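Local coordinates for LanC-like protein GCR2 (Arabidopsis thaliana, PDB 3T33) that binds a zinc ion, belongs to the LanC-like family and may play a role in abscisic acid signalling, at residues Y262-R267 with G271-S276; V242-E247 with Q303-K308; Y341-L346 with K360-F365. All blocks are in the same frame, centred on the assembly; numbering follows the deposited sequence.

Contact 1 (Y262-R267 with G271-S276)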
loop_
_atom_site.group_PDB
_atom_site.type_symbol
_atom_site.label_atom_id
_atom_site.label_comp_id
_atom_site.label_asym_id
_atom_site.label_seq_id
_atom_site.Cartn_x
_atom_site.Cartn_y
_atom_site.Cartn_z
ATOM N N TYR A 262 -18.247 -8.644 10.611
ATOM C CA TYR A 262 -19.308 -7.691 10.335
ATOM C C TYR A 262 -19.230 -7.213 8.905
ATOM O O TYR A 262 -20.184 -7.303 8.189
ATOM C CB TYR A 262 -19.220 -6.509 11.305
ATOM C CG TYR A 262 -20.133 -5.384 10.915
ATOM C CD1 TYR A 262 -21.487 -5.407 11.275
ATOM C CD2 TYR A 262 -19.662 -4.322 10.159
ATOM C CE1 TYR A 262 -22.322 -4.396 10.903
ATOM C CE2 TYR A 262 -20.478 -3.316 9.798
ATOM C CZ TYR A 262 -21.808 -3.363 10.164
ATOM O OH TYR A 262 -22.620 -2.352 9.786
ATOM N N MET A 263 -18.064 -6.717 8.491
ATOM C CA MET A 263 -17.820 -6.221 7.122
ATOM C C MET A 263 -18.035 -7.268 6.016
ATOM O O MET A 263 -18.571 -6.975 4.954
ATOM C CB MET A 263 -16.391 -5.691 7.040
ATOM C CG MET A 263 -16.146 -4.395 7.857
ATOM S SD MET A 263 -14.472 -3.647 7.683
ATOM C CE MET A 263 -14.869 -2.607 6.323
ATOM N N ILE A 264 -17.627 -8.498 6.271
ATOM C CA ILE A 264 -17.809 -9.565 5.303
ATOM C C ILE A 264 -19.305 -9.770 5.067
ATOM O O ILE A 264 -19.798 -9.607 3.938
ATOM C CB ILE A 264 -17.035 -10.850 5.752
ATOM C CG1 ILE A 264 -15.529 -10.563 5.717
ATOM C CG2 ILE A 264 -17.372 -12.083 4.858
ATOM C CD1 ILE A 264 -14.679 -11.605 6.339
ATOM N N GLN A 265 -20.039 -10.030 6.158
ATOM C CA GLN A 265 -21.490 -10.344 6.103
ATOM C C GLN A 265 -22.307 -9.206 5.486
ATOM O O GLN A 265 -23.474 -9.393 5.157
ATOM C CB GLN A 265 -22.032 -10.660 7.504
ATOM C CG GLN A 265 -21.213 -11.724 8.289
ATOM C CD GLN A 265 -21.588 -11.817 9.797
ATOM O OE1 GLN A 265 -20.785 -12.295 10.629
ATOM N NE2 GLN A 265 -22.816 -11.380 10.148
ATOM N N ASN A 266 -21.692 -8.042 5.294
ATOM C CA ASN A 266 -22.462 -6.846 4.991
ATOM C C ASN A 266 -22.009 -6.086 3.764
ATOM O O ASN A 266 -22.373 -4.919 3.571
ATOM C CB ASN A 266 -22.468 -5.923 6.197
ATOM C CG ASN A 266 -23.565 -6.264 7.166
ATOM O OD1 ASN A 266 -24.720 -6.108 6.819
ATOM N ND2 ASN A 266 -23.216 -6.752 8.371
ATOM N N ARG A 267 -21.238 -6.769 2.934
ATOM C CA ARG A 267 -20.741 -6.234 1.667
ATOM C C ARG A 267 -21.841 -6.228 0.596
ATOM O O ARG A 267 -22.922 -6.794 0.796
ATOM C CB ARG A 267 -19.507 -7.050 1.206
ATOM C CG ARG A 267 -19.838 -8.489 0.894
ATOM C CD ARG A 267 -18.642 -9.457 0.820
ATOM N NE ARG A 267 -19.130 -10.668 0.165
ATOM C CZ ARG A 267 -18.570 -11.872 0.173
ATOM N NH1 ARG A 267 -17.445 -12.108 0.815
ATOM N NH2 ARG A 267 -19.170 -12.860 -0.471
ATOM N N GLY A 271 -20.058 -8.277 -4.094
ATOM C CA GLY A 271 -18.883 -8.738 -3.348
ATOM C C GLY A 271 -17.912 -7.584 -3.008
ATOM O O GLY A 271 -17.027 -7.738 -2.166
ATOM N N ASN A 272 -18.057 -6.449 -3.690
ATOM C CA ASN A 272 -17.399 -5.211 -3.288
ATOM C C ASN A 272 -17.847 -4.733 -1.916
ATOM O O ASN A 272 -18.854 -5.229 -1.372
ATOM C CB ASN A 272 -17.557 -4.120 -4.358
ATOM C CG ASN A 272 -16.588 -2.916 -4.132
ATOM O OD1 ASN A 272 -16.826 -1.807 -4.611
ATOM N ND2 ASN A 272 -15.524 -3.143 -3.377
ATOM N N TYR A 273 -17.029 -3.865 -1.308
ATOM C CA TYR A 273 -17.229 -3.349 0.070
ATOM C C TYR A 273 -17.674 -1.866 0.025
ATOM O O TYR A 273 -17.207 -1.069 -0.812
ATOM C CB TYR A 273 -15.944 -3.520 0.915
ATOM C CG TYR A 273 -15.733 -4.936 1.311
ATOM C CD1 TYR A 273 -15.247 -5.871 0.398
ATOM C CD2 TYR A 273 -16.097 -5.393 2.593
ATOM C CE1 TYR A 273 -15.074 -7.214 0.758
ATOM C CE2 TYR A 273 -15.959 -6.732 2.958
ATOM C CZ TYR A 273 -15.450 -7.641 2.020
ATOM O OH TYR A 273 -15.311 -8.962 2.346
ATOM N N LEU A 274 -18.600 -1.525 0.916
ATOM C CA LEU A 274 -19.086 -0.152 1.087
ATOM C C LEU A 274 -17.949 0.796 1.376
ATOM O O LEU A 274 -17.047 0.446 2.135
ATOM C CB LEU A 274 -20.042 -0.108 2.282
ATOM C CG LEU A 274 -21.481 -0.639 2.100
ATOM C CD1 LEU A 274 -21.524 -2.090 1.492
ATOM C CD2 LEU A 274 -22.281 -0.549 3.458
ATOM N N SER A 275 -17.975 1.987 0.793
ATOM C CA SER A 275 -17.121 3.037 1.321
ATOM C C SER A 275 -17.378 3.409 2.820
ATOM O O SER A 275 -16.428 3.552 3.584
ATOM C CB SER A 275 -17.074 4.267 0.400
ATOM O OG SER A 275 -18.328 4.894 0.263
ATOM N N SER A 276 -18.635 3.519 3.239
ATOM C CA SER A 276 -18.991 4.020 4.611
ATOM C C SER A 276 -20.375 3.528 4.959
ATOM O O SER A 276 -21.145 3.331 4.032
ATOM C CB SER A 276 -19.046 5.539 4.637
ATOM O OG SER A 276 -19.795 5.954 3.520
#
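Arg267 and Tyr273 make the dense half of this contact. The CB of Arg267 sits over the middle of one face of the Tyr273 ring, 4.0 Å from its centroid and 12° off the ring normal, a CH-pi contact. With its chi1 of 64° the arginine sends CG between the backbone N and the carbonyl carbon, and the chain then runs extended to NE, which brings CD within 3.7 Å of Tyr273 OH. That hydroxyl lies at the edge of the guanidinium, whose plane stands 75° from the ring. Arg267 CB also packs 3.2 Å from Asn272 O. Where helix 250-265 ends, Tyr273 CE2 comes 3.3 Å from Met263 O, and Ile264 CG1 lies alongside the ring, 3.7 Å from Tyr273 OH. No hydrogen bond joins the two segments: this is a chain reversal at the C-terminal end of a helix, in the LanC-like domain, closed by a tyrosine folded back against the last turn. Val294 and Leu298 of helix 291-305 also touch that ring, and NH2 of Arg267 forms a salt bridge with Glu316 of helix 308-324. Toward solvent the contact thins to one leucine branch, Leu274 CD1, 3.6 Å from Asn266 O, while Asn266, itself exposed, turns its ND2 back to Tyr262 O in a 3.1 Å hydrogen bond.

Contact 2 (V242-E247 with Q303-K308)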
loop_
_atom_site.group_PDB
_atom_site.type_symbol
_atom_site.label_atom_id
_atom_site.label_comp_id
_atom_site.label_asym_id
_atom_site.label_seq_id
_atom_site.Cartn_x
_atom_site.Cartn_y
_atom_site.Cartn_z
ATOM N N VAL A 242 -3.672 -2.360 11.080
ATOM C CA VAL A 242 -2.606 -1.970 12.023
ATOM C C VAL A 242 -2.683 -2.776 13.321
ATOM O O VAL A 242 -1.653 -3.161 13.891
ATOM C CB VAL A 242 -2.614 -0.431 12.368
ATOM C CG1 VAL A 242 -1.296 -0.048 12.996
ATOM C CG2 VAL A 242 -2.760 0.408 11.094
ATOM N N LEU A 243 -3.904 -2.999 13.818
ATOM C CA LEU A 243 -4.033 -3.670 15.082
ATOM C C LEU A 243 -3.520 -5.080 14.967
ATOM O O LEU A 243 -2.870 -5.560 15.880
ATOM C CB LEU A 243 -5.480 -3.624 15.583
ATOM C CG LEU A 243 -5.965 -2.226 16.025
ATOM C CD1 LEU A 243 -7.420 -2.369 16.351
ATOM C CD2 LEU A 243 -5.151 -1.638 17.249
ATOM N N MET A 244 -3.726 -5.734 13.820
ATOM C CA MET A 244 -3.249 -7.126 13.695
ATOM C C MET A 244 -1.762 -7.237 13.731
ATOM O O MET A 244 -1.232 -8.327 13.897
ATOM C CB MET A 244 -3.811 -7.827 12.467
ATOM C CG MET A 244 -5.337 -7.910 12.574
ATOM S SD MET A 244 -6.070 -8.800 11.209
ATOM C CE MET A 244 -6.371 -7.454 10.041
ATOM N N HIS A 245 -1.081 -6.108 13.583
ATOM C CA HIS A 245 0.362 -6.130 13.559
ATOM C C HIS A 245 0.994 -5.994 14.926
ATOM O O HIS A 245 2.234 -5.973 14.995
ATOM C CB HIS A 245 0.906 -5.113 12.592
ATOM C CG HIS A 245 0.740 -5.502 11.162
ATOM N ND1 HIS A 245 1.610 -6.361 10.512
ATOM C CD2 HIS A 245 -0.211 -5.190 10.264
ATOM C CE1 HIS A 245 1.202 -6.551 9.273
ATOM N NE2 HIS A 245 0.097 -5.855 9.094
ATOM N N THR A 246 0.171 -5.966 15.996
ATOM C CA THR A 246 0.635 -5.783 17.401
ATOM C C THR A 246 0.149 -6.943 18.264
ATOM O O THR A 246 -0.633 -7.788 17.813
ATOM C CB THR A 246 0.048 -4.490 18.121
ATOM O OG1 THR A 246 -1.396 -4.550 18.158
ATOM C CG2 THR A 246 0.373 -3.270 17.420
ATOM N N GLU A 247 0.554 -6.957 19.532
ATOM C CA GLU A 247 0.212 -8.068 20.398
ATOM C C GLU A 247 -1.145 -7.792 20.994
ATOM O O GLU A 247 -1.247 -7.028 21.925
ATOM C CB GLU A 247 1.259 -8.214 21.516
ATOM C CG GLU A 247 2.693 -8.336 21.005
ATOM C CD GLU A 247 2.776 -9.377 19.879
ATOM O OE1 GLU A 247 3.040 -8.996 18.693
ATOM O OE2 GLU A 247 2.525 -10.581 20.185
ATOM N N GLN A 303 -3.647 -14.655 7.495
ATOM C CA GLN A 303 -2.306 -15.127 7.949
ATOM C C GLN A 303 -2.207 -15.266 9.466
ATOM O O GLN A 303 -1.500 -16.127 9.974
ATOM C CB GLN A 303 -1.166 -14.198 7.478
ATOM C CG GLN A 303 -0.508 -14.533 6.126
ATOM C CD GLN A 303 0.282 -13.333 5.500
ATOM O OE1 GLN A 303 0.358 -12.232 6.095
ATOM N NE2 GLN A 303 0.846 -13.541 4.285
ATOM N N VAL A 304 -2.869 -14.375 10.187
ATOM C CA VAL A 304 -2.729 -14.332 11.643
ATOM C C VAL A 304 -3.678 -15.324 12.289
ATOM O O VAL A 304 -3.324 -15.997 13.267
ATOM C CB VAL A 304 -3.123 -12.942 12.255
ATOM C CG1 VAL A 304 -2.830 -12.941 13.749
ATOM C CG2 VAL A 304 -2.393 -11.834 11.611
ATOM N N TYR A 305 -4.897 -15.376 11.756
ATOM C CA TYR A 305 -5.984 -16.126 12.414
ATOM C C TYR A 305 -6.212 -17.509 11.853
ATOM O O TYR A 305 -6.608 -18.419 12.585
ATOM C CB TYR A 305 -7.253 -15.289 12.464
ATOM C CG TYR A 305 -6.943 -14.026 13.239
ATOM C CD1 TYR A 305 -6.235 -14.114 14.443
ATOM C CD2 TYR A 305 -7.317 -12.745 12.771
ATOM C CE1 TYR A 305 -5.911 -12.981 15.179
ATOM C CE2 TYR A 305 -6.999 -11.555 13.526
ATOM C CZ TYR A 305 -6.290 -11.704 14.721
ATOM O OH TYR A 305 -5.924 -10.616 15.492
ATOM N N ASN A 306 -5.874 -17.671 10.574
ATOM C CA ASN A 306 -6.087 -18.919 9.842
ATOM C C ASN A 306 -7.519 -19.430 9.882
ATOM O O ASN A 306 -7.815 -20.487 10.403
ATOM C CB ASN A 306 -5.102 -20.019 10.240
ATOM C CG ASN A 306 -4.881 -21.002 9.095
ATOM O OD1 ASN A 306 -5.345 -20.749 7.967
ATOM N ND2 ASN A 306 -4.187 -22.117 9.365
ATOM N N THR A 307 -8.407 -18.667 9.296
ATOM C CA THR A 307 -9.800 -18.967 9.392
ATOM C C THR A 307 -10.254 -19.149 7.979
ATOM O O THR A 307 -9.803 -18.417 7.094
ATOM C CB THR A 307 -10.490 -17.757 10.029
ATOM O OG1 THR A 307 -10.266 -17.803 11.442
ATOM C CG2 THR A 307 -11.935 -17.761 9.796
ATOM N N LYS A 308 -11.148 -20.107 7.763
ATOM C CA LYS A 308 -11.746 -20.315 6.464
ATOM C C LYS A 308 -12.428 -19.054 6.020
ATOM O O LYS A 308 -12.281 -18.639 4.863
ATOM C CB LYS A 308 -12.780 -21.432 6.518
ATOM C CG LYS A 308 -13.655 -21.533 5.264
ATOM C CD LYS A 308 -13.200 -22.685 4.367
ATOM C CE LYS A 308 -14.010 -23.953 4.666
ATOM N NZ LYS A 308 -15.456 -23.763 4.277
#
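Met244 meets Tyr305 through sulfur and Val304 through its CB, and these two pairs make up the whole contact between the segments. The first is Met-aromatic. Met244 SD stands 3.7 Å from Tyr305 CE2 and 4.9 Å from the ring centroid, 64° off the ring normal, an oblique approach in which the two side chains run across one another. CG of the methionine lies anti to its carbonyl carbon (chi1 -62°) and the chain stays extended as far as SD; the bend comes at chi3, which swings CE away. CG itself passes 4.0 Å from Tyr305 OH, so the thioether arm runs past the hydroxyl end of the ring.

The second kind is purely apolar: Met244 CB against Val304 CG2, at 4.3 Å. Val304 also lays its CG1 over one face of the neighbouring Tyr305 ring, offset toward the rim.

No hydrogen bond crosses between the segments; near the C-terminal end of helix 236-244 Thr246 OG1 donates to Leu243 O at 2.9 Å, in the carbonyl plane and on a lone pair, and Thr246 N reaches the same oxygen at 3.1 Å, so two donors hold that carbonyl.

The contact brings together the C-terminal ends of helix 236-244 and helix 291-305, apolar helix-end packing in the alpha/alpha toroid of the LanC-like family, away from the zinc site. Met244 continues along helix 291-305 onto Thr297, Lys300 and Ala301. Helix 250-265 completes the packing, with Val256 and Leu260 against Met244 and Ile253 and Lys257 against Tyr305, while Leu243 packs on helix 195-212.

Contact 3 (Y341-L346 with K360-F365); sequences YVFLSL and KAFASF
Phe343 and Phe362 form a T-shaped (edge-to-face) pair that supplies the whole touch between these two helical segments. The edge of Phe343 points into the face of Phe362: the planes stand at 87° and the centroids lie 4.9 Å apart. Its CE2 comes down over the centre of the Phe362 ring, 3.5 Å above the plane, and so keeps nearly equal distances to all six ring carbons, with CZ of Phe362 at 3.7 Å. Phe343 CZ follows at 4.0 Å from the same Phe362 CZ. A chi1 of -48° sets Phe343 CG anti to its carbonyl carbon and beside the backbone N, on a CB that already faces the other helix.

No hydrogen bond links the two segments. In segment 360-365 the carbonyl of Lys360 accepts twice from Ser364, from OG at 2.6 Å and from the backbone N at 2.8 Å, the two donors arriving from opposite faces of its plane.

Both rings are buried between helix 336-350 and helix 353-375, consecutive in the chain, which form a helical hairpin in the alpha/alpha toroid of the LanC-like family. Phe362 rests further on Ile336, Asn339 and Thr340 of the first helix, and Phe343 on Arg358 and Ala359 of the second. Helix 291-305 packs against Val342, Ser345 and Leu346, and helix 392-402 against Tyr341, Leu344 and Ala363.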
loop_
_atom_site.group_PDB
_atom_site.type_symbol
_atom_site.label_atom_id
_atom_site.label_comp_id
_atom_site.label_asym_id
_atom_site.label_seq_id
_atom_site.Cartn_x
_atom_site.Cartn_y
_atom_site.Cartn_z
ATOM N N TYR A 341 -1.215 -5.057 -5.915
ATOM C CA TYR A 341 -0.811 -5.602 -4.615
ATOM C C TYR A 341 -1.834 -6.538 -4.072
ATOM O O TYR A 341 -1.517 -7.465 -3.283
ATOM C CB TYR A 341 -0.525 -4.483 -3.591
ATOM C CG TYR A 341 0.894 -3.891 -3.717
ATOM C CD1 TYR A 341 2.000 -4.543 -3.180
ATOM C CD2 TYR A 341 1.112 -2.710 -4.411
ATOM C CE1 TYR A 341 3.302 -4.002 -3.344
ATOM C CE2 TYR A 341 2.405 -2.184 -4.582
ATOM C CZ TYR A 341 3.476 -2.806 -4.023
ATOM O OH TYR A 341 4.755 -2.265 -4.154
ATOM N N VAL A 342 -3.076 -6.349 -4.462
ATOM C CA VAL A 342 -4.050 -7.381 -4.057
ATOM C C VAL A 342 -3.598 -8.783 -4.520
ATOM O O VAL A 342 -3.544 -9.730 -3.714
ATOM C CB VAL A 342 -5.477 -7.079 -4.602
ATOM C CG1 VAL A 342 -6.393 -8.190 -4.229
ATOM C CG2 VAL A 342 -6.020 -5.805 -3.976
ATOM N N PHE A 343 -3.227 -8.916 -5.794
ATOM C CA PHE A 343 -2.785 -10.233 -6.280
ATOM C C PHE A 343 -1.513 -10.738 -5.667
ATOM O O PHE A 343 -1.422 -11.883 -5.299
ATOM C CB PHE A 343 -2.770 -10.227 -7.815
ATOM C CG PHE A 343 -4.038 -9.666 -8.385
ATOM C CD1 PHE A 343 -5.264 -10.184 -7.970
ATOM C CD2 PHE A 343 -4.015 -8.599 -9.274
ATOM C CE1 PHE A 343 -6.451 -9.696 -8.499
ATOM C CE2 PHE A 343 -5.173 -8.096 -9.808
ATOM C CZ PHE A 343 -6.412 -8.614 -9.406
ATOM N N LEU A 344 -0.533 -9.862 -5.536
ATOM C CA LEU A 344 0.685 -10.118 -4.773
ATOM C C LEU A 344 0.386 -10.543 -3.366
ATOM O O LEU A 344 1.048 -11.435 -2.841
ATOM C CB LEU A 344 1.550 -8.869 -4.695
ATOM C CG LEU A 344 2.081 -8.534 -6.073
ATOM C CD1 LEU A 344 2.869 -7.190 -5.998
ATOM C CD2 LEU A 344 2.971 -9.652 -6.654
ATOM N N SER A 345 -0.613 -9.957 -2.752
ATOM C CA SER A 345 -0.908 -10.340 -1.384
ATOM C C SER A 345 -1.493 -11.757 -1.311
ATOM O O SER A 345 -1.226 -12.506 -0.375
ATOM C CB SER A 345 -1.897 -9.337 -0.722
ATOM O OG SER A 345 -1.738 -9.357 0.721
ATOM N N LEU A 346 -2.314 -12.100 -2.302
ATOM C CA LEU A 346 -3.021 -13.399 -2.325
ATOM C C LEU A 346 -1.976 -14.495 -2.657
ATOM O O LEU A 346 -1.936 -15.579 -2.039
ATOM C CB LEU A 346 -4.161 -13.344 -3.355
ATOM C CG LEU A 346 -5.372 -12.599 -2.787
ATOM C CD1 LEU A 346 -6.306 -12.159 -3.876
ATOM C CD2 LEU A 346 -6.066 -13.526 -1.805
ATOM N N LYS A 360 0.982 -10.115 -12.481
ATOM C CA LYS A 360 1.736 -9.967 -13.729
ATOM C C LYS A 360 0.884 -9.335 -14.841
ATOM O O LYS A 360 1.342 -8.469 -15.590
ATOM C CB LYS A 360 2.344 -11.338 -14.110
ATOM C CG LYS A 360 2.845 -11.545 -15.477
ATOM C CD LYS A 360 3.443 -12.982 -15.591
ATOM C CE LYS A 360 4.265 -13.155 -16.889
ATOM N NZ LYS A 360 4.437 -14.591 -17.193
ATOM N N ALA A 361 -0.374 -9.736 -14.932
ATOM C CA ALA A 361 -1.258 -9.161 -15.955
ATOM C C ALA A 361 -1.493 -7.670 -15.680
ATOM O O ALA A 361 -1.487 -6.863 -16.598
ATOM C CB ALA A 361 -2.592 -9.901 -16.003
ATOM N N PHE A 362 -1.686 -7.289 -14.416
ATOM C CA PHE A 362 -1.964 -5.850 -14.187
ATOM C C PHE A 362 -0.690 -5.059 -14.469
ATOM O O PHE A 362 -0.736 -4.029 -15.069
ATOM C CB PHE A 362 -2.454 -5.606 -12.770
ATOM C CG PHE A 362 -3.947 -5.667 -12.605
ATOM C CD1 PHE A 362 -4.720 -6.543 -13.354
ATOM C CD2 PHE A 362 -4.588 -4.827 -11.658
ATOM C CE1 PHE A 362 -6.113 -6.603 -13.189
ATOM C CE2 PHE A 362 -5.958 -4.882 -11.466
ATOM C CZ PHE A 362 -6.742 -5.794 -12.237
ATOM N N ALA A 363 0.453 -5.573 -14.064
ATOM C CA ALA A 363 1.702 -4.909 -14.349
ATOM C C ALA A 363 2.002 -4.827 -15.850
ATOM O O ALA A 363 2.502 -3.791 -16.334
ATOM C CB ALA A 363 2.838 -5.579 -13.630
ATOM N N SER A 364 1.735 -5.923 -16.573
ATOM C CA SER A 364 1.877 -5.891 -18.039
ATOM C C SER A 364 0.972 -4.915 -18.674
ATOM O O SER A 364 1.413 -4.182 -19.574
ATOM C CB SER A 364 1.644 -7.261 -18.637
ATOM O OG SER A 364 2.484 -8.160 -17.959
ATOM N N PHE A 365 -0.284 -4.845 -18.210
ATOM C CA PHE A 365 -1.210 -3.834 -18.732
ATOM C C PHE A 365 -0.616 -2.439 -18.616
ATOM O O PHE A 365 -0.515 -1.695 -19.617
ATOM C CB PHE A 365 -2.549 -3.877 -18.000
ATOM C CG PHE A 365 -3.549 -2.826 -18.505
ATOM C CD1 PHE A 365 -3.624 -1.562 -17.918
ATOM C CD2 PHE A 365 -4.412 -3.120 -19.565
ATOM C CE1 PHE A 365 -4.535 -0.575 -18.422
ATOM C CE2 PHE A 365 -5.318 -2.157 -20.053
ATOM C CZ PHE A 365 -5.377 -0.895 -19.484
#

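From the N terminus, the chain first reaches 242-247, at the end of helix 236-244, which opens contact 2. Helix 250-265 follows, and contact 1 closes a loop of three intervening residues just after it, so it is nested inside the larger loop of 55 residues that contact 2 closes at 303-308, the end of helix 291-305. Contact 3 comes later, in series with both, and joins the consecutive helices 336-350 and 353-375 across 13 residues. None of the three touches another: nearest atoms are about 8 Å apart between contacts 1 and 2, and about 5 Å between contacts 2 and 3. Helix 291-305 supplies one side of contact 2 and also packs on residues of contacts 1 and 3.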